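PDB 2JKS: bradyzoite surface antigen BSR4 from Toxoplasma gondii, which is of unknown molecular function but, as a surface antigen of the bradyzoite stage and a SAG1 relative, probably takes part in host attachment or immune recognition. Local coordinates for residues S12-D17 and C155-N160; N60-V65 and Q116-E121; V187-S192 and N196-N201; S207-T212 and E216-D221. All blocks are in the same frame, centred on the assembly; numbering follows the deposited sequence.

How the contacts relate
Contacts 1 and 2 lie in the first SRS domain and contacts 3 and 4 in the second; the two pairs lie on opposite sides of the chain's centre. Contacts 1 to 3 are interior, and each brings together parts of two different sheets in its domain. Contact 1 has a cysteine pair and one apolar touch; contact 2 sets a methyl on an indole. The centres of contacts 1 and 2 are about 12 Å apart. Contact 3 is apolar inside, with a zinc ligand on its outer side. Contact 4 is the most polar and reaches the surface at Thr-212, near a zinc. It touches contact 3 where Ile-200 CG2 meets Leu-208 CD2 at 3.8 Å, between consecutive strands.

Contact 1 of 4, residues S12-D17 and C155-N160; sequences SDAKCD and CKLTVN
Cys-16 and Cys-155 use the same first torsion. Each sulfur lies opposite its own carbonyl carbon, at chi1 -59° in Cys-16 and -76° in Cys-155, which brings the two side chains together, though too close as modelled. The pair is a known disulfide of this protein and would tie together the two sheets of the beta sandwich in the first SRS domain. Strand 13-17 belongs to one sheet and strand 152-161 to the other. SG of Cys-16 and SG of Cys-155 are 2.6 Å apart here. That is too long for a bond and too short for two separate thiols, so the bond and the cysteine torsions are doubtful.

The same faces meet again two residues along. Ala-14 points its methyl across the gap to the branched end of Leu-157. The Leu-157 CG lies anti to the backbone N, at chi1 -179°, which sends both terminal methyls forward. Lys-15 and Lys-156 turn away from the partner strand. Phe-44 packs beside Ala-14 and Cys-16, and Leu-7 touches both cysteines. This interior contact is therefore sulfur and hydrocarbon. Of the two leucine methyls, CD2 of Leu-157 comes nearer to CB of Ala-14, at 3.8 Å, and CD1 of Leu-157 follows at 4.1 Å.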
loop_
_atom_site.group_PDB
_atom_site.type_symbol
_atom_site.label_atom_id
_atom_site.label_comp_id
_atom_site.label_asym_id
_atom_site.label_seq_id
_atom_site.Cartn_x
_atom_site.Cartn_y
_atom_site.Cartn_z
ATOM N N SER A 12 -14.362 -3.363 11.761
ATOM C CA SER A 12 -14.439 -3.141 10.327
ATOM C C SER A 12 -15.752 -3.620 9.714
ATOM O O SER A 12 -15.784 -4.071 8.572
ATOM C CB SER A 12 -13.156 -3.666 9.618
ATOM O OG SER A 12 -12.806 -4.925 10.160
ATOM N N ASP A 13 -16.850 -3.533 10.488
ATOM C CA ASP A 13 -18.142 -3.904 9.966
ATOM C C ASP A 13 -19.022 -2.648 9.990
ATOM O O ASP A 13 -19.117 -2.005 11.056
ATOM C CB ASP A 13 -18.738 -5.051 10.783
ATOM C CG ASP A 13 -17.847 -6.276 10.800
ATOM O OD1 ASP A 13 -17.403 -6.726 9.700
ATOM O OD2 ASP A 13 -17.550 -6.757 11.916
ATOM N N ALA A 14 -19.615 -2.310 8.835
ATOM C CA ALA A 14 -20.542 -1.187 8.688
ATOM C C ALA A 14 -21.912 -1.602 8.200
ATOM O O ALA A 14 -22.062 -2.479 7.343
ATOM C CB ALA A 14 -19.971 -0.138 7.704
ATOM N N LYS A 15 -22.921 -0.937 8.725
ATOM C CA LYS A 15 -24.304 -1.306 8.434
ATOM C C LYS A 15 -25.070 0.008 8.108
ATOM O O LYS A 15 -25.072 0.884 8.934
ATOM C CB LYS A 15 -24.921 -1.981 9.690
ATOM C CG LYS A 15 -24.401 -3.387 10.129
ATOM C CD LYS A 15 -22.957 -3.358 10.790
ATOM C CE LYS A 15 -22.972 -2.863 12.248
ATOM N NZ LYS A 15 -21.581 -2.646 12.715
ATOM N N CYS A 16 -25.711 0.116 6.937
ATOM C CA CYS A 16 -26.620 1.243 6.631
ATOM C C CYS A 16 -28.084 0.781 6.610
ATOM O O CYS A 16 -28.420 -0.209 5.938
ATOM C CB CYS A 16 -26.336 1.843 5.246
ATOM S SG CYS A 16 -24.676 2.500 4.916
ATOM N N ASP A 17 -28.927 1.523 7.314
ATOM C CA ASP A 17 -30.336 1.198 7.568
ATOM C C ASP A 17 -31.196 2.372 7.054
ATOM O O ASP A 17 -30.949 3.504 7.393
ATOM C CB ASP A 17 -30.561 1.030 9.085
ATOM C CG ASP A 17 -30.115 -0.329 9.618
ATOM O OD1 ASP A 17 -30.509 -1.393 9.060
ATOM O OD2 ASP A 17 -29.367 -0.339 10.619
ATOM N N CYS A 155 -25.957 6.312 2.510
ATOM C CA CYS A 155 -24.837 6.200 3.453
ATOM C C CYS A 155 -23.595 6.235 2.627
ATOM O O CYS A 155 -23.518 5.616 1.549
ATOM C CB CYS A 155 -24.821 4.840 4.140
ATOM S SG CYS A 155 -26.029 4.638 5.408
ATOM N N LYS A 156 -22.598 6.909 3.144
ATOM C CA LYS A 156 -21.298 6.852 2.518
ATOM C C LYS A 156 -20.196 6.239 3.440
ATOM O O LYS A 156 -20.026 6.650 4.573
ATOM C CB LYS A 156 -20.952 8.256 2.044
ATOM C CG LYS A 156 -19.606 8.400 1.494
ATOM C CD LYS A 156 -19.195 9.792 1.798
ATOM C CE LYS A 156 -18.405 10.354 0.654
ATOM N NZ LYS A 156 -18.106 11.744 0.993
ATOM N N LEU A 157 -19.461 5.243 2.933
ATOM C CA LEU A 157 -18.423 4.603 3.719
ATOM C C LEU A 157 -17.060 4.847 3.096
ATOM O O LEU A 157 -16.833 4.451 1.976
ATOM C CB LEU A 157 -18.670 3.075 3.838
ATOM C CG LEU A 157 -17.639 2.285 4.678
ATOM C CD1 LEU A 157 -17.596 2.756 6.132
ATOM C CD2 LEU A 157 -17.870 0.761 4.608
ATOM N N THR A 158 -16.165 5.495 3.834
ATOM C CA THR A 158 -14.791 5.593 3.416
ATOM C C THR A 158 -13.984 4.425 4.028
ATOM O O THR A 158 -13.958 4.252 5.241
ATOM C CB THR A 158 -14.175 6.961 3.790
ATOM O OG1 THR A 158 -14.939 8.019 3.167
ATOM C CG2 THR A 158 -12.711 7.053 3.359
ATOM N N VAL A 159 -13.302 3.648 3.183
ATOM C CA VAL A 159 -12.416 2.600 3.690
ATOM C C VAL A 159 -10.985 3.020 3.379
ATOM O O VAL A 159 -10.631 3.197 2.222
ATOM C CB VAL A 159 -12.718 1.228 3.045
ATOM C CG1 VAL A 159 -11.726 0.047 3.520
ATOM C CG2 VAL A 159 -14.319 0.864 3.142
ATOM N N ASN A 160 -10.200 3.181 4.436
ATOM C CA ASN A 160 -8.778 3.468 4.390
ATOM C C ASN A 160 -8.090 2.129 4.423
ATOM O O ASN A 160 -8.501 1.253 5.176
ATOM C CB ASN A 160 -8.433 4.322 5.623
ATOM C CG ASN A 160 -9.135 5.663 5.578
ATOM O OD1 ASN A 160 -8.885 6.444 4.666
ATOM N ND2 ASN A 160 -10.085 5.904 6.501
#

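Contact 2 of 4, residues N60-V65 and Q116-E121; sequences NIEQNV and QKWSLE
Ile-61 lays its CG2 methyl over the indole of Trp-118. The contact lies inside the first SRS domain, where a short loop within strand 53-67 of one sheet meets strand 116-121 of the other. Ile-61 has CG1 anti to the backbone N, at chi1 -162°. CG2 thus falls between N and the carbonyl carbon and is the branch that reaches the ring. Trp-118 carries its indole beside its own backbone N, at chi1 -58°, and offers a face to the methyl. CG2 of Ile-61 is 3.4 Å from the centroid of the Trp-118 five-membered ring, a close CH-pi contact. It sits toward the rim, with CG2 of Ile-61 only 3.2 Å from NE1 of Trp-118. The backbone carbonyl carbon of Gln-116 lies over the opposite face. CG of Glu-62 approaches the ring edge, 4.4 Å from CD1 of Trp-118.

The loop is held by its own backbone: Asn-60 O accepts from both Gln-63 N and Asn-64 N. Val-136 touches Ile-61, and Trp-103 touches Trp-118. With apolar contact alone across the segments, their hold depends on shape and close fit, while the Glu-62 carboxylate is satisfied by a hydrogen bond from Val-105 N, away from the ring.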
loop_
_atom_site.group_PDB
_atom_site.type_symbol
_atom_site.label_atom_id
_atom_site.label_comp_id
_atom_site.label_asym_id
_atom_site.label_seq_id
_atom_site.Cartn_x
_atom_site.Cartn_y
_atom_site.Cartn_z
ATOM N N ASN A 60 -22.156 -1.259 -9.393
ATOM C CA ASN A 60 -21.731 -2.630 -9.159
ATOM C C ASN A 60 -20.527 -2.717 -8.220
ATOM O O ASN A 60 -19.378 -2.669 -8.671
ATOM C CB ASN A 60 -21.423 -3.320 -10.484
ATOM C CG ASN A 60 -21.213 -4.812 -10.321
ATOM O OD1 ASN A 60 -21.128 -5.324 -9.210
ATOM N ND2 ASN A 60 -21.110 -5.515 -11.430
ATOM N N ILE A 61 -20.803 -2.838 -6.924
ATOM C CA ILE A 61 -19.777 -2.913 -5.864
ATOM C C ILE A 61 -18.868 -4.168 -6.019
ATOM O O ILE A 61 -17.732 -4.236 -5.503
ATOM C CB ILE A 61 -20.498 -2.903 -4.474
ATOM C CG1 ILE A 61 -19.571 -2.537 -3.321
ATOM C CG2 ILE A 61 -21.189 -4.223 -4.183
ATOM C CD1 ILE A 61 -20.329 -2.107 -2.076
ATOM N N GLU A 62 -19.389 -5.173 -6.711
ATOM C CA GLU A 62 -18.639 -6.409 -6.934
ATOM C C GLU A 62 -17.582 -6.275 -8.021
ATOM O O GLU A 62 -16.789 -7.205 -8.247
ATOM C CB GLU A 62 -19.600 -7.553 -7.274
ATOM C CG GLU A 62 -20.272 -8.132 -6.104
ATOM C CD GLU A 62 -20.721 -9.553 -6.365
ATOM O OE1 GLU A 62 -20.109 -10.497 -5.773
ATOM O OE2 GLU A 62 -21.684 -9.724 -7.162
ATOM N N GLN A 63 -17.577 -5.129 -8.688
ATOM C CA GLN A 63 -16.635 -4.844 -9.750
ATOM C C GLN A 63 -15.819 -3.606 -9.476
ATOM O O GLN A 63 -14.630 -3.582 -9.784
ATOM C CB GLN A 63 -17.330 -4.720 -11.114
ATOM C CG GLN A 63 -17.806 -6.069 -11.671
ATOM C CD GLN A 63 -18.206 -6.015 -13.166
ATOM O OE1 GLN A 63 -18.045 -4.977 -13.855
ATOM N NE2 GLN A 63 -18.718 -7.149 -13.675
ATOM N N ASN A 64 -16.448 -2.591 -8.892
ATOM C CA ASN A 64 -15.824 -1.290 -8.752
ATOM C C ASN A 64 -15.951 -0.719 -7.328
ATOM O O ASN A 64 -16.815 -1.135 -6.562
ATOM C CB ASN A 64 -16.443 -0.292 -9.755
ATOM C CG ASN A 64 -16.183 -0.668 -11.207
ATOM O OD1 ASN A 64 -15.046 -0.617 -11.687
ATOM N ND2 ASN A 64 -17.235 -1.053 -11.906
ATOM N N VAL A 65 -15.045 0.195 -6.992
ATOM C CA VAL A 65 -15.187 1.097 -5.828
ATOM C C VAL A 65 -15.017 2.543 -6.329
ATOM O O VAL A 65 -14.722 2.746 -7.502
ATOM C CB VAL A 65 -14.169 0.750 -4.668
ATOM C CG1 VAL A 65 -14.367 -0.682 -4.156
ATOM C CG2 VAL A 65 -12.732 0.951 -5.129
ATOM N N GLN A 116 -29.005 -6.594 1.703
ATOM C CA GLN A 116 -27.812 -7.075 1.079
ATOM C C GLN A 116 -26.576 -6.834 1.911
ATOM O O GLN A 116 -26.477 -5.832 2.639
ATOM C CB GLN A 116 -27.684 -6.428 -0.286
ATOM C CG GLN A 116 -28.907 -6.726 -1.161
ATOM C CD GLN A 116 -29.140 -5.665 -2.206
ATOM O OE1 GLN A 116 -29.959 -4.747 -2.022
ATOM N NE2 GLN A 116 -28.427 -5.773 -3.314
ATOM N N LYS A 117 -25.637 -7.773 1.818
ATOM C CA LYS A 117 -24.406 -7.652 2.537
ATOM C C LYS A 117 -23.256 -8.110 1.632
ATOM O O LYS A 117 -23.436 -9.008 0.801
ATOM C CB LYS A 117 -24.469 -8.425 3.849
ATOM C CG LYS A 117 -23.225 -8.229 4.744
ATOM C CD LYS A 117 -23.486 -8.826 6.106
ATOM C CE LYS A 117 -22.284 -8.849 6.998
ATOM N NZ LYS A 117 -22.788 -9.329 8.342
ATOM N N TRP A 118 -22.100 -7.463 1.809
ATOM C CA TRP A 118 -20.886 -7.650 1.030
ATOM C C TRP A 118 -19.707 -7.748 1.984
ATOM O O TRP A 118 -19.730 -7.148 3.060
ATOM C CB TRP A 118 -20.634 -6.498 0.045
ATOM C CG TRP A 118 -21.739 -6.273 -0.936
ATOM C CD1 TRP A 118 -21.859 -6.824 -2.194
ATOM C CD2 TRP A 118 -22.887 -5.456 -0.741
ATOM N NE1 TRP A 118 -23.018 -6.380 -2.790
ATOM C CE2 TRP A 118 -23.664 -5.535 -1.922
ATOM C CE3 TRP A 118 -23.328 -4.618 0.315
ATOM C CZ2 TRP A 118 -24.880 -4.837 -2.065
ATOM C CZ3 TRP A 118 -24.520 -3.925 0.174
ATOM C CH2 TRP A 118 -25.286 -4.029 -1.017
ATOM N N SER A 119 -18.672 -8.469 1.546
ATOM C CA SER A 119 -17.444 -8.724 2.310
ATOM C C SER A 119 -16.274 -8.384 1.406
ATOM O O SER A 119 -16.321 -8.726 0.227
ATOM C CB SER A 119 -17.319 -10.247 2.584
ATOM O OG SER A 119 -18.084 -10.606 3.692
ATOM N N LEU A 120 -15.241 -7.723 1.937
ATOM C CA LEU A 120 -13.993 -7.481 1.207
ATOM C C LEU A 120 -12.895 -8.049 2.067
ATOM O O LEU A 120 -12.699 -7.610 3.208
ATOM C CB LEU A 120 -13.760 -5.983 0.892
ATOM C CG LEU A 120 -12.354 -5.560 0.412
ATOM C CD1 LEU A 120 -12.021 -6.241 -0.913
ATOM C CD2 LEU A 120 -12.212 -4.000 0.267
ATOM N N GLU A 121 -12.212 -9.072 1.562
ATOM C CA GLU A 121 -11.137 -9.691 2.344
ATOM C C GLU A 121 -9.807 -9.411 1.628
ATOM O O GLU A 121 -9.558 -9.914 0.559
ATOM C CB GLU A 121 -11.362 -11.215 2.500
ATOM C CG GLU A 121 -10.143 -11.940 3.096
ATOM C CD GLU A 121 -10.305 -13.423 3.044
ATOM O OE1 GLU A 121 -10.397 -13.988 1.917
ATOM O OE2 GLU A 121 -10.333 -14.035 4.125
#

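Contact 3 of 4, residues V187-S192 and N196-N201; sequences VEVEMS and NTLTIN. With ZN (zinc ion), chain B.
Strands 187-191 and 197-201 run roughly antiparallel, with 149° between their directions and their axes 7.8 Å apart at the closest point. Across this gap they meet through side chains, Val-189 and Met-191 on one strand and Leu-198 on the other. CG1 of Val-189 touches CD1 of Leu-198 at 3.8 Å. Met-191 is extended to its sulfur and then bends, at chi3 72°. SD of Met-191 lies 4.0 Å from CB of Leu-198, and the two side chains cross at about a right angle. The bend carries the methyl back against the other backbone, with CE of Met-191 3.4 Å from O of Asn-196.

Glu-190 points the other way, out of the interior. OE1 of Glu-190 binds the zinc at 2.0 Å. His-311 and His-313 complete the protein ligands; they belong to a C-terminal histidine run, probably a purification tag. NZ of Lys-308 also hydrogen-bonds to OE1. The second carboxylate oxygen is held by Ser-192, with OG of Ser-192 2.6 Å from OE2 of Glu-190 on its anti side. One carboxylate is thus gripped at both oxygens.

The arrangement is a beta-arch: the chain leaves one sheet and enters the facing sheet of the second SRS domain. Strand 187-191 lies beside 301-307, and strand 197-201 lies between 173-175 and 254-258. Phe-271 of strand 269-277 packs against both Met-191 and Leu-198.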
loop_
_atom_site.group_PDB
_atom_site.type_symbol
_atom_site.label_atom_id
_atom_site.label_comp_id
_atom_site.label_asym_id
_atom_site.label_seq_id
_atom_site.Cartn_x
_atom_site.Cartn_y
_atom_site.Cartn_z
ATOM N N VAL A 187 15.021 -1.222 7.966
ATOM C CA VAL A 187 15.044 -2.656 7.733
ATOM C C VAL A 187 16.521 -3.081 7.852
ATOM O O VAL A 187 17.344 -2.659 7.039
ATOM C CB VAL A 187 14.463 -3.003 6.280
ATOM C CG1 VAL A 187 14.519 -4.535 6.009
ATOM C CG2 VAL A 187 12.991 -2.484 6.139
ATOM N N GLU A 188 16.842 -3.924 8.837
ATOM C CA GLU A 188 18.203 -4.422 9.018
ATOM C C GLU A 188 18.454 -5.735 8.287
ATOM O O GLU A 188 17.627 -6.681 8.350
ATOM C CB GLU A 188 18.491 -4.597 10.516
ATOM C CG GLU A 188 18.514 -3.264 11.211
ATOM C CD GLU A 188 19.345 -3.300 12.440
ATOM O OE1 GLU A 188 20.615 -3.242 12.324
ATOM O OE2 GLU A 188 18.712 -3.357 13.516
ATOM N N VAL A 189 19.555 -5.752 7.540
ATOM C CA VAL A 189 19.920 -6.828 6.652
ATOM C C VAL A 189 21.373 -7.205 6.920
ATOM O O VAL A 189 22.249 -6.338 7.080
ATOM C CB VAL A 189 19.815 -6.410 5.138
ATOM C CG1 VAL A 189 20.246 -7.596 4.257
ATOM C CG2 VAL A 189 18.388 -5.932 4.771
ATOM N N GLU A 190 21.641 -8.502 7.037
ATOM C CA GLU A 190 23.028 -8.943 7.158
ATOM C C GLU A 190 23.522 -9.473 5.837
ATOM O O GLU A 190 22.794 -10.216 5.147
ATOM C CB GLU A 190 23.136 -10.109 8.139
ATOM C CG GLU A 190 24.533 -10.834 7.950
ATOM C CD GLU A 190 24.498 -12.271 8.411
ATOM O OE1 GLU A 190 24.146 -12.436 9.602
ATOM O OE2 GLU A 190 24.767 -13.189 7.581
ATOM N N MET A 191 24.769 -9.137 5.485
ATOM C CA MET A 191 25.415 -9.829 4.373
ATOM C C MET A 191 26.677 -10.479 4.920
ATOM O O MET A 191 27.310 -9.998 5.871
ATOM C CB MET A 191 25.752 -8.894 3.203
ATOM C CG MET A 191 24.523 -8.145 2.579
ATOM S SD MET A 191 24.990 -7.012 1.244
ATOM C CE MET A 191 25.433 -8.139 -0.081
ATOM N N SER A 192 27.031 -11.592 4.332
ATOM C CA SER A 192 28.190 -12.385 4.812
ATOM C C SER A 192 28.442 -13.379 3.697
ATOM O O SER A 192 27.742 -13.371 2.666
ATOM C CB SER A 192 27.859 -13.090 6.163
ATOM O OG SER A 192 26.710 -13.963 6.045
ATOM N N ASN A 196 25.415 -13.423 0.473
ATOM C CA ASN A 196 26.250 -12.433 -0.189
ATOM C C ASN A 196 25.470 -11.595 -1.200
ATOM O O ASN A 196 26.061 -10.853 -1.960
ATOM C CB ASN A 196 27.450 -13.115 -0.861
ATOM C CG ASN A 196 27.011 -14.045 -1.986
ATOM O OD1 ASN A 196 26.044 -14.742 -1.813
ATOM N ND2 ASN A 196 27.690 -14.009 -3.138
ATOM N N THR A 197 24.138 -11.689 -1.172
ATOM C CA THR A 197 23.299 -10.839 -2.037
ATOM C C THR A 197 22.346 -9.910 -1.272
ATOM O O THR A 197 22.063 -10.118 -0.136
ATOM C CB THR A 197 22.503 -11.646 -3.064
ATOM O OG1 THR A 197 21.461 -12.351 -2.390
ATOM C CG2 THR A 197 23.411 -12.634 -3.782
ATOM N N LEU A 198 21.889 -8.865 -1.952
ATOM C CA LEU A 198 20.915 -7.951 -1.418
ATOM C C LEU A 198 20.035 -7.502 -2.591
ATOM O O LEU A 198 20.550 -6.952 -3.540
ATOM C CB LEU A 198 21.662 -6.735 -0.871
ATOM C CG LEU A 198 20.751 -5.642 -0.316
ATOM C CD1 LEU A 198 19.823 -6.105 0.834
ATOM C CD2 LEU A 198 21.640 -4.389 0.083
ATOM N N THR A 199 18.721 -7.683 -2.480
ATOM C CA THR A 199 17.784 -7.164 -3.479
ATOM C C THR A 199 16.909 -6.133 -2.829
ATOM O O THR A 199 16.302 -6.402 -1.785
ATOM C CB THR A 199 16.889 -8.271 -4.040
ATOM O OG1 THR A 199 17.722 -9.306 -4.580
ATOM C CG2 THR A 199 15.930 -7.716 -5.147
ATOM N N ILE A 200 16.808 -4.987 -3.483
ATOM C CA ILE A 200 15.909 -3.938 -3.066
ATOM C C ILE A 200 14.848 -3.726 -4.113
ATOM O O ILE A 200 15.152 -3.423 -5.262
ATOM C CB ILE A 200 16.669 -2.610 -2.866
ATOM C CG1 ILE A 200 17.943 -2.804 -2.003
ATOM C CG2 ILE A 200 15.731 -1.499 -2.298
ATOM C CD1 ILE A 200 17.710 -3.200 -0.579
ATOM N N ASN A 201 13.600 -3.954 -3.711
ATOM C CA ASN A 201 12.457 -3.678 -4.577
ATOM C C ASN A 201 11.724 -2.420 -4.112
ATOM O O ASN A 201 11.084 -2.418 -3.027
ATOM C CB ASN A 201 11.517 -4.868 -4.634
ATOM C CG ASN A 201 12.178 -6.112 -5.227
ATOM O OD1 ASN A 201 12.946 -6.035 -6.208
ATOM N ND2 ASN A 201 11.926 -7.254 -4.610
HETATM ZN ZN ZN B . 24.372 -14.157 10.592
#

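Contact 4 of 4, residues S207-T212 and E216-D221; sequences SLQPTT and EYCVAD. With ZN (zinc ion), chain I.
Thr-212 and Glu-216 share two hydrogen bonds. N of Glu-216 donates to O of Thr-212 at 2.8 Å, which closes an alpha-turn from residue 212 to 216. OG1 of Thr-212 donates to OE1 of Glu-216 at 2.6 Å, meeting it on the anti side and 32° out of the carboxylate plane. Thr-212 reaches it because OG1 sits between the backbone N and the carbonyl carbon, at chi1 49°. The same carboxylate binds zinc, essentially through one oxygen: OE2 of Glu-216 is 2.0 Å from the metal. OE1 of Glu-216 makes a long, weak second approach to the zinc at 2.7 Å.

Inward from the turn, the Pro-210 ring packs against 216-218. It follows a cis peptide bond. CG of Pro-210 lies 3.4 Å from O of Glu-216, and CD of Pro-210 is 3.8 Å from SG of Cys-218. That sulfur is joined to Cys-228 in a disulfide. Gln-209 touches the sulfur more loosely. Tyr-217 turns away from Pro-210 and meets the ring of Phe-233. Val-273 and Thr-230 also touch Pro-210. The contact thus links the end of edge strand 206-209 to strand 216-218, which pairs with 230-232.

The hydroxyl and the zinc approach the carboxylate from different sides. The threonine bond probably limits rotation of the carboxylate while OE2 holds the metal.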
loop_
_atom_site.group_PDB
_atom_site.type_symbol
_atom_site.label_atom_id
_atom_site.label_comp_id
_atom_site.label_asym_id
_atom_site.label_seq_id
_atom_site.Cartn_x
_atom_site.Cartn_y
_atom_site.Cartn_z
ATOM N N SER A 207 11.825 5.051 -5.532
ATOM C CA SER A 207 13.057 5.254 -6.317
ATOM C C SER A 207 14.202 4.824 -5.459
ATOM O O SER A 207 14.239 5.178 -4.280
ATOM C CB SER A 207 13.252 6.745 -6.651
ATOM O OG SER A 207 12.222 7.186 -7.526
ATOM N N LEU A 208 15.146 4.098 -6.049
ATOM C CA LEU A 208 16.366 3.683 -5.346
ATOM C C LEU A 208 17.200 4.852 -4.881
ATOM O O LEU A 208 17.426 5.818 -5.628
ATOM C CB LEU A 208 17.187 2.754 -6.239
ATOM C CG LEU A 208 16.615 1.373 -6.500
ATOM C CD1 LEU A 208 17.177 0.747 -7.774
ATOM C CD2 LEU A 208 16.861 0.459 -5.313
ATOM N N GLN A 209 17.664 4.753 -3.642
ATOM C CA GLN A 209 18.487 5.758 -3.034
ATOM C C GLN A 209 19.801 5.123 -2.444
ATOM O O GLN A 209 19.747 4.083 -1.798
ATOM C CB GLN A 209 17.660 6.452 -1.942
ATOM C CG GLN A 209 18.374 7.584 -1.286
ATOM C CD GLN A 209 18.213 8.907 -2.036
ATOM O OE1 GLN A 209 17.980 8.947 -3.256
ATOM N NE2 GLN A 209 18.350 9.996 -1.298
ATOM N N PRO A 210 20.981 5.755 -2.700
ATOM C CA PRO A 210 21.115 7.008 -3.513
ATOM C C PRO A 210 20.906 6.710 -4.976
ATOM O O PRO A 210 20.931 5.551 -5.393
ATOM C CB PRO A 210 22.582 7.457 -3.287
ATOM C CG PRO A 210 23.320 6.161 -2.900
ATOM C CD PRO A 210 22.271 5.245 -2.209
ATOM N N THR A 211 20.661 7.758 -5.769
ATOM C CA THR A 211 20.428 7.579 -7.200
ATOM C C THR A 211 21.651 6.886 -7.860
ATOM O O THR A 211 21.551 6.193 -8.887
ATOM C CB THR A 211 20.168 8.993 -7.819
ATOM O OG1 THR A 211 18.936 9.522 -7.269
ATOM C CG2 THR A 211 20.007 8.894 -9.277
ATOM N N THR A 212 22.812 7.113 -7.223
ATOM C CA THR A 212 24.142 6.619 -7.633
ATOM C C THR A 212 24.522 5.254 -6.993
ATOM O O THR A 212 25.700 4.931 -6.836
ATOM C CB THR A 212 25.171 7.684 -7.326
ATOM O OG1 THR A 212 24.995 8.154 -5.966
ATOM C CG2 THR A 212 24.949 8.873 -8.272
ATOM N N GLU A 216 27.830 4.083 -5.194
ATOM C CA GLU A 216 27.799 4.770 -3.903
ATOM C C GLU A 216 26.761 4.253 -2.913
ATOM O O GLU A 216 25.711 3.710 -3.297
ATOM C CB GLU A 216 27.556 6.259 -4.101
ATOM C CG GLU A 216 28.770 6.916 -4.741
ATOM C CD GLU A 216 28.559 8.294 -5.243
ATOM O OE1 GLU A 216 27.426 8.826 -5.232
ATOM O OE2 GLU A 216 29.600 8.843 -5.694
ATOM N N TYR A 217 27.002 4.531 -1.624
ATOM C CA TYR A 217 25.976 4.300 -0.614
ATOM C C TYR A 217 25.779 5.532 0.234
ATOM O O TYR A 217 26.515 6.516 0.070
ATOM C CB TYR A 217 26.340 3.052 0.212
ATOM C CG TYR A 217 27.645 3.185 0.970
ATOM C CD1 TYR A 217 27.668 3.607 2.298
ATOM C CD2 TYR A 217 28.850 2.893 0.345
ATOM C CE1 TYR A 217 28.870 3.727 3.009
ATOM C CE2 TYR A 217 30.050 3.019 1.032
ATOM C CZ TYR A 217 30.047 3.434 2.371
ATOM O OH TYR A 217 31.256 3.575 3.027
ATOM N N CYS A 218 24.783 5.512 1.128
ATOM C CA CYS A 218 24.623 6.560 2.138
ATOM C C CYS A 218 25.416 6.143 3.375
ATOM O O CYS A 218 25.296 4.988 3.857
ATOM C CB CYS A 218 23.151 6.769 2.531
ATOM S SG CYS A 218 21.940 6.912 1.187
ATOM N N VAL A 219 26.258 7.033 3.889
ATOM C CA VAL A 219 26.880 6.748 5.202
ATOM C C VAL A 219 25.841 6.263 6.231
ATOM O O VAL A 219 24.754 6.859 6.375
ATOM C CB VAL A 219 27.689 7.950 5.737
ATOM C CG1 VAL A 219 28.440 7.547 7.029
ATOM C CG2 VAL A 219 28.651 8.380 4.661
ATOM N N ALA A 220 26.173 5.176 6.929
ATOM C CA ALA A 220 25.176 4.486 7.729
ATOM C C ALA A 220 24.814 5.252 9.008
ATOM O O ALA A 220 23.749 5.013 9.537
ATOM C CB ALA A 220 25.609 3.043 8.023
ATOM N N ASP A 221 25.670 6.200 9.449
ATOM C CA ASP A 221 25.466 6.934 10.755
ATOM C C ASP A 221 24.114 7.629 10.865
ATOM O O ASP A 221 23.520 7.676 11.929
ATOM C CB ASP A 221 26.533 8.025 11.024
ATOM C CG ASP A 221 27.911 7.688 10.478
ATOM O OD1 ASP A 221 28.220 6.489 10.252
ATOM O OD2 ASP A 221 28.712 8.663 10.282
HETATM ZN ZN ZN I . 29.096 10.565 -6.506
#